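Local coordinates for protein alpha-glucosidase (Pseudoalteromonas sp. K8, PDB 5HQA) that hydrolyses alpha-glucosides as a calcium-containing family 97 glycoside hydrolase whose activity is raised by chloride, at residues F174-Q177 against D178-I182; G234-A237 against V238-V241; L249-P252 against N253-G256; F337-A340 against A341-Y345; P449-I452 against T453-G456. One frame throughout, in Å; residues are numbered along the deposited sequence. Where two conformers were deposited one is given.

Contact 1: F174-Q177 against D178-I182; sequences FKNQ and DGVHI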
loop_
_atom_site.group_PDB
_atom_site.type_symbol
_atom_site.label_atom_id
_atom_site.label_comp_id
_atom_site.label_asym_id
_atom_site.label_seq_id
_atom_site.Cartn_x
_atom_site.Cartn_y
_atom_site.Cartn_z
ATOM N N PHE A 174 -11.465 7.870 -9.417
ATOM C CA PHE A 174 -12.505 7.967 -10.429
ATOM C C PHE A 174 -12.069 8.985 -11.477
ATOM O O PHE A 174 -11.069 9.689 -11.312
ATOM C CB PHE A 174 -13.855 8.335 -9.787
ATOM C CG PHE A 174 -13.825 9.633 -9.011
ATOM C CD1 PHE A 174 -13.451 9.646 -7.669
ATOM C CD2 PHE A 174 -14.170 10.829 -9.623
ATOM C CE1 PHE A 174 -13.426 10.841 -6.958
ATOM C CE2 PHE A 174 -14.143 12.019 -8.921
ATOM C CZ PHE A 174 -13.772 12.024 -7.594
ATOM N N LYS A 175 -12.813 9.046 -12.580
ATOM C CA LYS A 175 -12.578 10.072 -13.586
ATOM C C LYS A 175 -13.902 10.734 -13.931
ATOM O O LYS A 175 -14.960 10.103 -13.876
ATOM C CB LYS A 175 -11.927 9.511 -14.862
ATOM C CG LYS A 175 -12.797 8.550 -15.630
ATOM C CD LYS A 175 -12.166 8.192 -16.977
ATOM C CE LYS A 175 -13.054 7.217 -17.738
ATOM N NZ LYS A 175 -12.461 6.811 -19.047
ATOM N N ASN A 176 -13.844 12.018 -14.273
ATOM C CA ASN A 176 -15.063 12.672 -14.717
ATOM C C ASN A 176 -15.132 12.605 -16.242
ATOM O O ASN A 176 -14.248 12.054 -16.909
ATOM C CB ASN A 176 -15.171 14.097 -14.148
ATOM C CG ASN A 176 -14.153 15.077 -14.726
ATOM O OD1 ASN A 176 -13.566 14.856 -15.782
ATOM N ND2 ASN A 176 -13.969 16.202 -14.027
ATOM N N GLN A 177 -16.212 13.142 -16.808
ATOM C CA GLN A 177 -16.425 12.970 -18.236
ATOM C C GLN A 177 -15.397 13.725 -19.067
ATOM O O GLN A 177 -15.126 13.321 -20.202
ATOM C CB GLN A 177 -17.835 13.408 -18.617
ATOM C CG GLN A 177 -18.320 12.770 -19.907
ATOM C CD GLN A 177 -19.722 13.210 -20.277
ATOM O OE1 GLN A 177 -20.055 14.399 -20.193
ATOM N NE2 GLN A 177 -20.561 12.249 -20.671
ATOM N N ASP A 178 -14.810 14.795 -18.520
ATOM C CA ASP A 178 -13.684 15.480 -19.149
ATOM C C ASP A 178 -12.422 14.625 -19.214
ATOM O O ASP A 178 -11.452 15.037 -19.860
ATOM C CB ASP A 178 -13.349 16.775 -18.392
ATOM C CG ASP A 178 -14.413 17.847 -18.550
ATOM O OD1 ASP A 178 -15.157 17.810 -19.553
ATOM O OD2 ASP A 178 -14.507 18.734 -17.670
ATOM N N GLY A 179 -12.395 13.468 -18.557
ATOM C CA GLY A 179 -11.193 12.664 -18.492
ATOM C C GLY A 179 -10.253 13.026 -17.361
ATOM O O GLY A 179 -9.186 12.409 -17.240
ATOM N N VAL A 180 -10.611 14.005 -16.529
ATOM C CA VAL A 180 -9.805 14.335 -15.362
ATOM C C VAL A 180 -9.894 13.198 -14.357
ATOM O O VAL A 180 -10.994 12.763 -13.991
ATOM C CB VAL A 180 -10.285 15.653 -14.740
ATOM C CG1 VAL A 180 -9.504 15.954 -13.455
ATOM C CG2 VAL A 180 -10.167 16.783 -15.757
ATOM N N HIS A 181 -8.741 12.709 -13.904
ATOM C CA HIS A 181 -8.697 11.659 -12.896
ATOM C C HIS A 181 -8.518 12.260 -11.514
ATOM O O HIS A 181 -7.729 13.189 -11.327
ATOM C CB HIS A 181 -7.571 10.669 -13.172
ATOM C CG HIS A 181 -7.850 9.759 -14.327
ATOM N ND1 HIS A 181 -8.073 10.232 -15.604
ATOM C CD2 HIS A 181 -7.966 8.411 -14.395
ATOM C CE1 HIS A 181 -8.296 9.210 -16.415
ATOM N NE2 HIS A 181 -8.233 8.094 -15.707
ATOM N N ILE A 182 -9.242 11.708 -10.547
ATOM C CA ILE A 182 -9.232 12.205 -9.178
ATOM C C ILE A 182 -9.138 11.007 -8.247
ATOM O O ILE A 182 -9.729 9.956 -8.515
ATOM C CB ILE A 182 -10.493 13.045 -8.880
ATOM C CG1 ILE A 182 -10.552 14.250 -9.822
ATOM C CG2 ILE A 182 -10.528 13.482 -7.412
ATOM C CD1 ILE A 182 -11.807 15.086 -9.683
HETATM O O HOH W 1 -13.276 18.934 -15.425
#
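A beta hairpin turns over here between strands 172-175 and 181-187 of the N-terminal beta-sandwich domain, and Phe174 and Ile182 form its last antiparallel hydrogen-bonded pair before the loop. The Phe174 N to Ile182 O bond measures 2.9 Å and is nearly straight. Beyond the non-hydrogen-bonded pair Lys175-His181, Asn176 N donates to Val180 O, and a type I turn runs from Asn176 to Gly179, closed by Gly179 N to Asn176 O; with Gly179 at positive phi this is the classic type I turn with a G1 bulge. The Phe174 ring takes Ile182 CB over one face, while its CZ meets Ile182 CG2 at 3.6 Å. On the other face of the sheet Lys175 CB sits squarely above the centre of the His181 imidazole, 3.9 Å over its plane, a CH-pi contact. ND1 of that ring donates to Gly179 O (2.9 Å) in a bent bond that helps set its rotation, and the ring also packs on Ala237 and Leu240 of helix 237-241. With an alanine at His181, Gly179 O would probably lose its side-chain donor and Lys175 CB the flat surface beneath it. Asn176, with CG set between its backbone N and carbonyl carbon (chi1 69°), folds its amide back over the loop. There OD1 accepts from Val180 N at 3.2 Å from above the amide plane, and a water that accepts from ND2 donates to Asp178 OD2.

Contact 2: G234-A237 against V238-V241; sequences GEKA and VDLV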
loop_
_atom_site.group_PDB
_atom_site.type_symbol
_atom_site.label_atom_id
_atom_site.label_comp_id
_atom_site.label_asym_id
_atom_site.label_seq_id
_atom_site.Cartn_x
_atom_site.Cartn_y
_atom_site.Cartn_z
ATOM N N GLY A 234 -5.464 14.991 -11.743
ATOM C CA GLY A 234 -4.570 15.040 -12.890
ATOM C C GLY A 234 -5.297 14.841 -14.202
ATOM O O GLY A 234 -6.382 14.249 -14.256
ATOM N N GLU A 235 -4.675 15.345 -15.276
ATOM C CA GLU A 235 -5.256 15.169 -16.607
ATOM C C GLU A 235 -5.211 13.719 -17.057
ATOM O O GLU A 235 -6.028 13.307 -17.887
ATOM C CB GLU A 235 -4.526 15.993 -17.662
ATOM C CG GLU A 235 -4.130 17.366 -17.289
ATOM C CD GLU A 235 -3.356 17.994 -18.412
ATOM O OE1 GLU A 235 -3.985 18.696 -19.223
ATOM O OE2 GLU A 235 -2.137 17.742 -18.513
ATOM N N LYS A 236 -4.238 12.955 -16.567
ATOM C CA LYS A 236 -4.004 11.588 -17.003
ATOM C C LYS A 236 -3.969 10.666 -15.793
ATOM O O LYS A 236 -3.577 11.071 -14.696
ATOM C CB LYS A 236 -2.673 11.449 -17.756
ATOM C CG LYS A 236 -2.534 12.277 -18.992
ATOM C CD LYS A 236 -1.101 12.189 -19.504
ATOM C CE LYS A 236 -0.938 12.933 -20.823
ATOM N NZ LYS A 236 -1.904 12.443 -21.849
ATOM N N ALA A 237 -4.341 9.403 -16.014
ATOM C CA ALA A 237 -4.265 8.427 -14.935
ATOM C C ALA A 237 -2.862 8.367 -14.327
ATOM O O ALA A 237 -2.713 8.340 -13.100
ATOM C CB ALA A 237 -4.698 7.056 -15.449
ATOM N N VAL A 238 -1.816 8.382 -15.164
ATOM C CA VAL A 238 -0.467 8.281 -14.604
ATOM C C VAL A 238 -0.079 9.514 -13.798
ATOM O O VAL A 238 0.876 9.452 -13.010
ATOM C CB VAL A 238 0.607 8.020 -15.683
ATOM C CG1 VAL A 238 0.402 6.645 -16.314
ATOM C CG2 VAL A 238 0.614 9.121 -16.739
ATOM N N ASP A 239 -0.781 10.643 -13.965
ATOM C CA ASP A 239 -0.474 11.794 -13.120
ATOM C C ASP A 239 -0.822 11.519 -11.664
ATOM O O ASP A 239 -0.208 12.099 -10.764
ATOM C CB ASP A 239 -1.211 13.042 -13.606
ATOM C CG ASP A 239 -0.739 13.505 -14.972
ATOM O OD1 ASP A 239 0.411 13.189 -15.356
ATOM O OD2 ASP A 239 -1.520 14.192 -15.663
ATOM N N LEU A 240 -1.806 10.649 -11.413
ATOM C CA LEU A 240 -2.058 10.209 -10.045
ATOM C C LEU A 240 -0.883 9.401 -9.519
ATOM O O LEU A 240 -0.461 9.571 -8.369
ATOM C CB LEU A 240 -3.329 9.356 -9.982
ATOM C CG LEU A 240 -4.640 9.939 -10.507
ATOM C CD1 LEU A 240 -5.763 8.921 -10.330
ATOM C CD2 LEU A 240 -4.956 11.220 -9.788
ATOM N N VAL A 241 -0.359 8.502 -10.349
ATOM C CA VAL A 241 0.698 7.598 -9.914
ATOM C C VAL A 241 1.972 8.373 -9.581
ATOM O O VAL A 241 2.614 8.126 -8.551
ATOM C CB VAL A 241 0.941 6.532 -10.997
ATOM C CG1 VAL A 241 2.157 5.711 -10.658
ATOM C CG2 VAL A 241 -0.296 5.640 -11.156
HETATM O O HOH W 2 -2.220 16.864 -14.411
HETATM O O HOH W 3 -0.527 15.541 -17.843
#
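The flat carboxylate of Asp239 is met from above its plane by Lys236 N, which donates to OD2 at 3.1 Å with a bent angle of 139°. The bond spans the turn that leads from strand 224-234 of the N-terminal domain into the short helix 237-241. Asp239 CG lies beside its own backbone N (chi1 -66°), and this folds the carboxylate back toward the preceding loop, where the Lys236 side chain crosses it at a slant and brings CB to 3.6 Å from OD2. Two waters add to the grip on that oxygen: one accepts from Glu235 N and donates to OD2, the other donates both to OD2 and to Glu235 OE2. The second water stands between two like charges, OE2 of Glu235 and OD2 of Asp239 being 4.6 Å apart; their repulsion is probably eased by this bridge and by Lys28, which forms a salt bridge with Glu235 OE1. The backbone bonds Asp239 N to Lys236 O (2.9 Å) and Leu240 N to Ala237 O (3.0 Å) each span three residues, as in a 3-10 turn, and both donors sit well above the carbonyl planes. Gly234 fits closely against Asp239: a CB on it would fall 2.6 Å from Asp239 CB. Outward, Val238 and Val241 rest on Ala559 of strand 554-563, so this single helical turn joins the N-terminal domain to the C-terminal sheet. Within the turn Leu240 CB lies just beyond the carbonyl oxygen of Ala237, 3.3 Å from O.

Contact 3: L249-P252 against N253-G256; sequences LNEP and NKLG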
loop_
_atom_site.group_PDB
_atom_site.type_symbol
_atom_site.label_atom_id
_atom_site.label_comp_id
_atom_site.label_asym_id
_atom_site.label_seq_id
_atom_site.Cartn_x
_atom_site.Cartn_y
_atom_site.Cartn_z
ATOM N N LEU A 249 3.061 14.864 2.803
ATOM C CA LEU A 249 2.197 15.309 3.883
ATOM C C LEU A 249 2.524 14.643 5.211
ATOM O O LEU A 249 1.891 14.959 6.216
ATOM C CB LEU A 249 0.734 15.063 3.512
ATOM C CG LEU A 249 0.238 15.977 2.391
ATOM C CD1 LEU A 249 -1.182 15.625 2.046
ATOM C CD2 LEU A 249 0.335 17.458 2.800
ATOM N N ASN A 250 3.497 13.741 5.248
ATOM C CA ASN A 250 3.885 13.093 6.490
ATOM C C ASN A 250 5.068 13.798 7.145
ATOM O O ASN A 250 5.842 14.511 6.496
ATOM C CB ASN A 250 4.221 11.625 6.240
ATOM C CG ASN A 250 2.984 10.763 6.222
ATOM O OD1 ASN A 250 2.600 10.198 7.250
ATOM N ND2 ASN A 250 2.313 10.705 5.071
ATOM N N GLU A 251 5.194 13.586 8.457
ATOM C CA GLU A 251 6.291 14.169 9.212
ATOM C C GLU A 251 7.612 13.507 8.823
ATOM O O GLU A 251 7.639 12.332 8.442
ATOM C CB GLU A 251 6.069 14.002 10.715
ATOM C CG GLU A 251 4.829 14.679 11.263
ATOM C CD GLU A 251 4.773 14.635 12.780
ATOM O OE1 GLU A 251 5.494 15.421 13.434
ATOM O OE2 GLU A 251 4.019 13.800 13.318
ATOM N N PRO A 252 8.722 14.236 8.921
ATOM C CA PRO A 252 10.024 13.635 8.603
ATOM C C PRO A 252 10.382 12.492 9.548
ATOM O O PRO A 252 9.897 12.401 10.680
ATOM C CB PRO A 252 11.005 14.805 8.758
ATOM C CG PRO A 252 10.165 16.029 8.646
ATOM C CD PRO A 252 8.826 15.673 9.217
ATOM N N ASN A 253 11.266 11.623 9.056
ATOM C CA ASN A 253 11.818 10.483 9.782
ATOM C C ASN A 253 12.095 10.800 11.248
ATOM O O ASN A 253 12.841 11.733 11.566
ATOM C CB ASN A 253 13.111 10.039 9.091
ATOM C CG ASN A 253 13.865 8.975 9.878
ATOM O OD1 ASN A 253 13.269 8.154 10.575
ATOM N ND2 ASN A 253 15.188 8.985 9.761
ATOM N N LYS A 254 11.502 10.007 12.140
ATOM C CA LYS A 254 11.719 10.127 13.576
ATOM C C LYS A 254 12.650 9.058 14.140
ATOM O O LYS A 254 12.897 9.052 15.354
ATOM C CB LYS A 254 10.382 10.067 14.319
ATOM C CG LYS A 254 9.484 11.282 14.125
ATOM C CD LYS A 254 8.210 11.152 14.979
ATOM C CE LYS A 254 7.160 12.208 14.636
ATOM N NZ LYS A 254 7.709 13.584 14.648
ATOM N N LEU A 255 13.179 8.160 13.308
ATOM C CA LEU A 255 13.961 7.031 13.802
ATOM C C LEU A 255 15.464 7.217 13.628
ATOM O O LEU A 255 16.227 6.289 13.912
ATOM C CB LEU A 255 13.510 5.735 13.122
ATOM C CG LEU A 255 12.069 5.309 13.416
ATOM C CD1 LEU A 255 11.749 4.000 12.725
ATOM C CD2 LEU A 255 11.836 5.186 14.919
ATOM N N GLY A 256 15.910 8.386 13.176
ATOM C CA GLY A 256 17.343 8.618 13.066
ATOM C C GLY A 256 17.974 7.759 11.984
ATOM O O GLY A 256 17.434 7.606 10.884
HETATM O O HOH W 4 9.517 14.400 12.595
#
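Lys254 NZ is held by Glu251 OE1, in a 3.1 Å salt bridge whose hydrogen bond is weak, and by a water 2.9 Å away that accepts from NZ. This surface contact, with an Asx turn at Asn253, lies on the connection from helix 245-248 to strand 264-269, where the N-terminal domain gives way to the catalytic TIM barrel. The lysine runs out extended and bends at its last torsion (chi4 -52°), which turns NZ back toward Glu251; the two side chains slant across each other. Glu251 was modelled in two conformers, and the ion pair is described for one of them. The water donates to Pro252 O at 2.8 Å and thus ties the lysine end to the backbone. Just beyond, the Asx turn is closed by Asn253 OD1 accepting from Leu255 N at 2.7 Å. Thr447 fastens the connection to the barrel, its OG1 bonding to Glu251 O and its backbone to that of Lys254. The amide of Asn253 is used at both ends, for ND2 donates to Gly256 O at 2.9 Å, within its own amide plane and onto a lone pair of the carbonyl.

Contact 4: F337-A340 against A341-Y345; sequences FDIA and ALTKY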
loop_
_atom_site.group_PDB
_atom_site.type_symbol
_atom_site.label_atom_id
_atom_site.label_comp_id
_atom_site.label_asym_id
_atom_site.label_seq_id
_atom_site.Cartn_x
_atom_site.Cartn_y
_atom_site.Cartn_z
ATOM N N PHE A 337 11.250 -27.127 14.782
ATOM C CA PHE A 337 11.808 -25.863 14.305
ATOM C C PHE A 337 12.854 -25.407 15.320
ATOM O O PHE A 337 12.508 -24.866 16.376
ATOM C CB PHE A 337 10.709 -24.823 14.119
ATOM C CG PHE A 337 11.165 -23.578 13.420
ATOM C CD1 PHE A 337 11.483 -22.441 14.137
ATOM C CD2 PHE A 337 11.276 -23.546 12.039
ATOM C CE1 PHE A 337 11.899 -21.286 13.486
ATOM C CE2 PHE A 337 11.686 -22.396 11.384
ATOM C CZ PHE A 337 11.997 -21.267 12.108
ATOM N N ASP A 338 14.130 -25.613 14.998
ATOM C CA ASP A 338 15.244 -25.370 15.922
ATOM C C ASP A 338 15.784 -23.969 15.647
ATOM O O ASP A 338 16.641 -23.780 14.781
ATOM C CB ASP A 338 16.312 -26.448 15.731
ATOM C CG ASP A 338 17.438 -26.367 16.750
ATOM O OD1 ASP A 338 17.647 -25.302 17.366
ATOM O OD2 ASP A 338 18.137 -27.387 16.917
ATOM N N ILE A 339 15.316 -22.984 16.416
ATOM C CA ILE A 339 15.618 -21.599 16.057
ATOM C C ILE A 339 17.079 -21.251 16.354
ATOM O O ILE A 339 17.662 -20.388 15.686
ATOM C CB ILE A 339 14.626 -20.635 16.743
ATOM C CG1 ILE A 339 14.622 -19.278 16.023
ATOM C CG2 ILE A 339 14.945 -20.468 18.224
ATOM C CD1 ILE A 339 13.512 -18.322 16.450
ATOM N N ALA A 340 17.704 -21.916 17.332
ATOM C CA ALA A 340 19.121 -21.686 17.589
ATOM C C ALA A 340 19.978 -22.243 16.465
ATOM O O ALA A 340 20.939 -21.597 16.030
ATOM C CB ALA A 340 19.520 -22.305 18.924
ATOM N N ALA A 341 19.635 -23.436 15.973
ATOM C CA ALA A 341 20.340 -24.000 14.829
ATOM C C ALA A 341 20.177 -23.119 13.595
ATOM O O ALA A 341 21.142 -22.883 12.858
ATOM C CB ALA A 341 19.834 -25.414 14.551
ATOM N N LEU A 342 18.965 -22.613 13.359
ATOM C CA LEU A 342 18.738 -21.777 12.187
ATOM C C LEU A 342 19.399 -20.411 12.335
ATOM O O LEU A 342 19.807 -19.809 11.331
ATOM C CB LEU A 342 17.237 -21.644 11.938
ATOM C CG LEU A 342 16.590 -22.982 11.580
ATOM C CD1 LEU A 342 15.072 -22.887 11.637
ATOM C CD2 LEU A 342 17.042 -23.429 10.200
ATOM N N THR A 343 19.513 -19.910 13.567
ATOM C CA THR A 343 20.282 -18.692 13.809
ATOM C C THR A 343 21.736 -18.879 13.392
ATOM O O THR A 343 22.315 -18.020 12.718
ATOM C CB THR A 343 20.194 -18.300 15.287
ATOM O OG1 THR A 343 18.836 -18.001 15.618
ATOM C CG2 THR A 343 21.060 -17.080 15.575
ATOM N N LYS A 344 22.340 -20.004 13.789
ATOM C CA LYS A 344 23.705 -20.294 13.359
ATOM C C LYS A 344 23.775 -20.446 11.848
ATOM O O LYS A 344 24.709 -19.951 11.208
ATOM C CB LYS A 344 24.227 -21.565 14.032
ATOM C CG LYS A 344 24.240 -21.517 15.544
ATOM C CD LYS A 344 24.824 -22.799 16.130
ATOM C CE LYS A 344 26.295 -22.638 16.448
ATOM N NZ LYS A 344 26.489 -21.669 17.565
ATOM N N TYR A 345 22.795 -21.133 11.261
ATOM C CA TYR A 345 22.807 -21.326 9.817
ATOM C C TYR A 345 22.641 -20.003 9.075
ATOM O O TYR A 345 23.201 -19.837 7.984
ATOM C CB TYR A 345 21.721 -22.325 9.416
ATOM C CG TYR A 345 22.062 -23.104 8.168
ATOM C CD1 TYR A 345 23.145 -23.979 8.150
ATOM C CD2 TYR A 345 21.310 -22.964 7.010
ATOM C CE1 TYR A 345 23.466 -24.695 7.013
ATOM C CE2 TYR A 345 21.622 -23.682 5.868
ATOM C CZ TYR A 345 22.701 -24.546 5.876
ATOM O OH TYR A 345 23.014 -25.255 4.739
#
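The chain enters helix 339-349 through Asp338, the N-cap residue, whose carbonyl O accepts from Leu342 N at 3.0 Å in the first full helical turn, while Phe337 just before it reaches over to the Leu342 side chain. The cap itself is the bond from Ala341 N to Asp338 OD1, 3.1 Å and almost straight, the N-H coming at the oxygen from above the carboxylate plane. Asp338 CG points opposite its own N (chi1 -174°) and swings over the helix end, laying the carboxylate against Ala341 CB, 3.4 Å from CG. The negative group at the helix's amino end would also suit the helix dipole. Phe337 and Leu342, the residue before the cap and the fourth one inside the helix, make a hydrophobic staple: Leu342 CD1 sits over one ring face, displaced toward the rim, with CE2 of Phe337 at 3.4 Å, and the two side chains cross at about a right angle. Both also touch Thr293 of helix 290-303, and Asp338 N is bonded to Thr290 OG1, so the start of this barrel helix is tied to its neighbour. On another side of the helix Ile339 O takes two donors from the same residue. Thr343 N reaches it at 2.9 Å and Thr343 OG1 at 2.7 Å, from opposite faces of the carbonyl plane.

Contact 5: P449-I452 against T453-G456; sequences PNWI and TREG. With CA (calcium ion), chain C; AC1 (4,6-dideoxy-4-{[(1S,4R,5S,6S)-4,5,6-trihydroxy-3-(hydroxymethyl)cyclohex-2-en-1-yl]amino}-alpha-D-glucopyranose), chain B.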
loop_
_atom_site.group_PDB
_atom_site.type_symbol
_atom_site.label_atom_id
_atom_site.label_comp_id
_atom_site.label_asym_id
_atom_site.label_seq_id
_atom_site.Cartn_x
_atom_site.Cartn_y
_atom_site.Cartn_z
ATOM N N PRO A 449 10.618 4.711 9.006
ATOM C CA PRO A 449 11.080 3.980 7.821
ATOM C C PRO A 449 11.258 2.483 8.024
ATOM O O PRO A 449 11.635 1.804 7.063
ATOM C CB PRO A 449 12.422 4.649 7.505
ATOM C CG PRO A 449 12.297 6.042 8.108
ATOM C CD PRO A 449 11.508 5.832 9.357
ATOM N N ASN A 450 11.006 1.927 9.206
ATOM C CA ASN A 450 11.008 0.474 9.327
ATOM C C ASN A 450 9.651 -0.136 9.002
ATOM O O ASN A 450 9.527 -1.364 8.992
ATOM C CB ASN A 450 11.449 0.041 10.727
ATOM C CG ASN A 450 10.435 0.383 11.779
ATOM O OD1 ASN A 450 9.874 1.477 11.777
ATOM N ND2 ASN A 450 10.161 -0.561 12.673
ATOM N N TRP A 451 8.632 0.686 8.737
ATOM C CA TRP A 451 7.333 0.176 8.291
ATOM C C TRP A 451 7.408 0.040 6.774
ATOM O O TRP A 451 6.966 0.904 6.013
ATOM C CB TRP A 451 6.201 1.102 8.726
ATOM C CG TRP A 451 4.883 0.384 8.881
ATOM C CD1 TRP A 451 4.596 -0.897 8.497
ATOM C CD2 TRP A 451 3.697 0.893 9.496
ATOM N NE1 TRP A 451 3.300 -1.214 8.830
ATOM C CE2 TRP A 451 2.726 -0.132 9.446
ATOM C CE3 TRP A 451 3.360 2.114 10.088
ATOM C CZ2 TRP A 451 1.441 0.028 9.964
ATOM C CZ3 TRP A 451 2.083 2.270 10.611
ATOM C CH2 TRP A 451 1.141 1.233 10.545
ATOM N N ILE A 452 7.986 -1.077 6.328
ATOM C CA ILE A 452 8.503 -1.114 4.961
ATOM C C ILE A 452 7.423 -1.437 3.934
ATOM O O ILE A 452 7.482 -0.941 2.802
ATOM C CB ILE A 452 9.690 -2.090 4.855
ATOM C CG1 ILE A 452 9.313 -3.478 5.370
ATOM C CG2 ILE A 452 10.870 -1.540 5.632
ATOM C CD1 ILE A 452 10.415 -4.496 5.203
ATOM N N THR A 453 6.421 -2.236 4.282
ATOM C CA THR A 453 5.414 -2.606 3.300
ATOM C C THR A 453 4.207 -3.189 4.033
ATOM O O THR A 453 4.216 -3.357 5.257
ATOM C CB THR A 453 6.000 -3.580 2.263
ATOM O OG1 THR A 453 5.133 -3.657 1.123
ATOM C CG2 THR A 453 6.198 -4.987 2.860
ATOM N N ARG A 454 3.158 -3.477 3.271
ATOM C CA ARG A 454 1.956 -4.081 3.829
ATOM C C ARG A 454 1.163 -4.716 2.700
ATOM O O ARG A 454 1.441 -4.504 1.519
ATOM C CB ARG A 454 1.101 -3.047 4.573
ATOM C CG ARG A 454 0.320 -2.102 3.647
ATOM C CD ARG A 454 -0.118 -0.858 4.419
ATOM N NE ARG A 454 1.049 -0.128 4.907
ATOM C CZ ARG A 454 1.094 0.542 6.054
ATOM N NH1 ARG A 454 0.028 0.582 6.854
ATOM N NH2 ARG A 454 2.213 1.177 6.403
ATOM N N GLU A 455 0.160 -5.500 3.083
ATOM C CA GLU A 455 -0.726 -6.087 2.086
ATOM C C GLU A 455 -1.919 -5.148 1.882
ATOM O O GLU A 455 -1.803 -4.160 1.148
ATOM C CB GLU A 455 -1.141 -7.497 2.514
ATOM C CG GLU A 455 -1.780 -8.313 1.413
ATOM C CD GLU A 455 -2.098 -9.729 1.874
ATOM O OE1 GLU A 455 -2.854 -9.886 2.859
ATOM O OE2 GLU A 455 -1.570 -10.681 1.262
ATOM N N GLY A 456 -3.056 -5.411 2.522
ATOM C CA GLY A 456 -4.154 -4.442 2.441
ATOM C C GLY A 456 -4.814 -4.333 1.079
ATOM O O GLY A 456 -5.227 -3.231 0.667
HETATM CA CA CA C . -4.092 -11.705 3.521
HETATM C C1 AC1 B . -8.259 -15.471 4.961
HETATM O O2 AC1 B . -8.918 -13.238 4.401
HETATM C C2 AC1 B . -7.841 -14.008 4.961
HETATM C C4A AC1 B . -0.438 -15.642 5.300
HETATM C C3 AC1 B . -6.557 -13.795 4.204
HETATM O O3 AC1 B . -6.228 -12.396 4.160
HETATM C C4 AC1 B . -5.455 -14.609 4.829
HETATM N N4A AC1 B . -4.090 -14.244 4.334
HETATM C C5 AC1 B . -5.864 -16.015 4.419
HETATM O O5 AC1 B . -7.086 -16.378 5.188
HETATM C C6 AC1 B . -4.824 -17.067 4.649
HETATM C C1B AC1 B . -3.064 -14.019 5.414
HETATM C C2B AC1 B . -1.619 -13.537 4.733
HETATM O O2B AC1 B . -1.903 -12.464 3.835
HETATM C C3B AC1 B . -0.948 -14.617 4.134
HETATM O O3B AC1 B . 0.217 -14.213 3.373
HETATM O O4 AC1 B . 0.122 -16.802 4.718
HETATM C C5B AC1 B . -1.488 -16.024 6.216
HETATM C C7B AC1 B . -2.849 -15.134 6.273
HETATM C C6B AC1 B . -1.073 -16.816 7.466
HETATM O O6B AC1 B . -0.437 -15.933 8.336
HETATM O O HOH W 5 4.615 1.220 4.745
#
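Arg454 lays its guanidinium over one face of the Trp451 indole, a cation-pi contact within strand 451-454 of the catalytic TIM barrel. NH2 stands 3.3 Å above the middle of the ring system and is 3.4 Å from Trp451 CE2, while NH1 reaches out over CZ2; the two planes are tilted by 37°. A bend at chi3 (62°) turns the arginine back along the strand and over the ring. In the plane of the guanidinium, at its edge, a water accepts from NH2 at 2.9 Å and donates to Trp451 O at 2.7 Å, so the tryptophan meets the arginine twice, by its ring over the face and through a water at the edge. Trp451 is the centre of an inverse gamma turn. Further out, Thr435 OG1 bonds to the indole NE1 and Ile439 O takes NH1. An alanine in place of Trp451 would probably leave the guanidinium without the ring beneath its face, opening a gap there, and Thr435 OG1 without its indole partner. The next residue, Glu455, points its side chain to the calcium: OE1 binds the metal at 2.3 Å, alongside Glu154, Glu437 and Glu461. The bound acarbose unit completes the sphere with O3, N4A and O2B, and its O2B is 2.9 Å from Glu455 OE1. The inhibitor's bridging nitrogen, which stands where a glycosidic oxygen would be in a substrate, is itself a calcium ligand (2.7 Å), consistent with a metal that holds the substrate, and perhaps polarises it, next to the bond to be cleaved.

Each contact is local, between residues close in sequence, and the five follow in series without nesting or crossing. Contact 1 closes a hairpin in the N-terminal domain; contact 2 follows the adjoining strand 224-234 and lies against contact 1, His181 N probably bonding to Gly234 O, before its helix reaches the C-terminal sheet. Contact 3 carries the chain onward to the barrel. Contact 4 starts a barrel helix far out, its centre about 55 Å from that of contact 1 and on the opposite side of the chain's centre. Contact 5 returns to the interior and meets contact 3, with Asn253 and Leu255 packed on Pro449 and Asn450, so the interdomain connection touches the segment that leads to the calcium site.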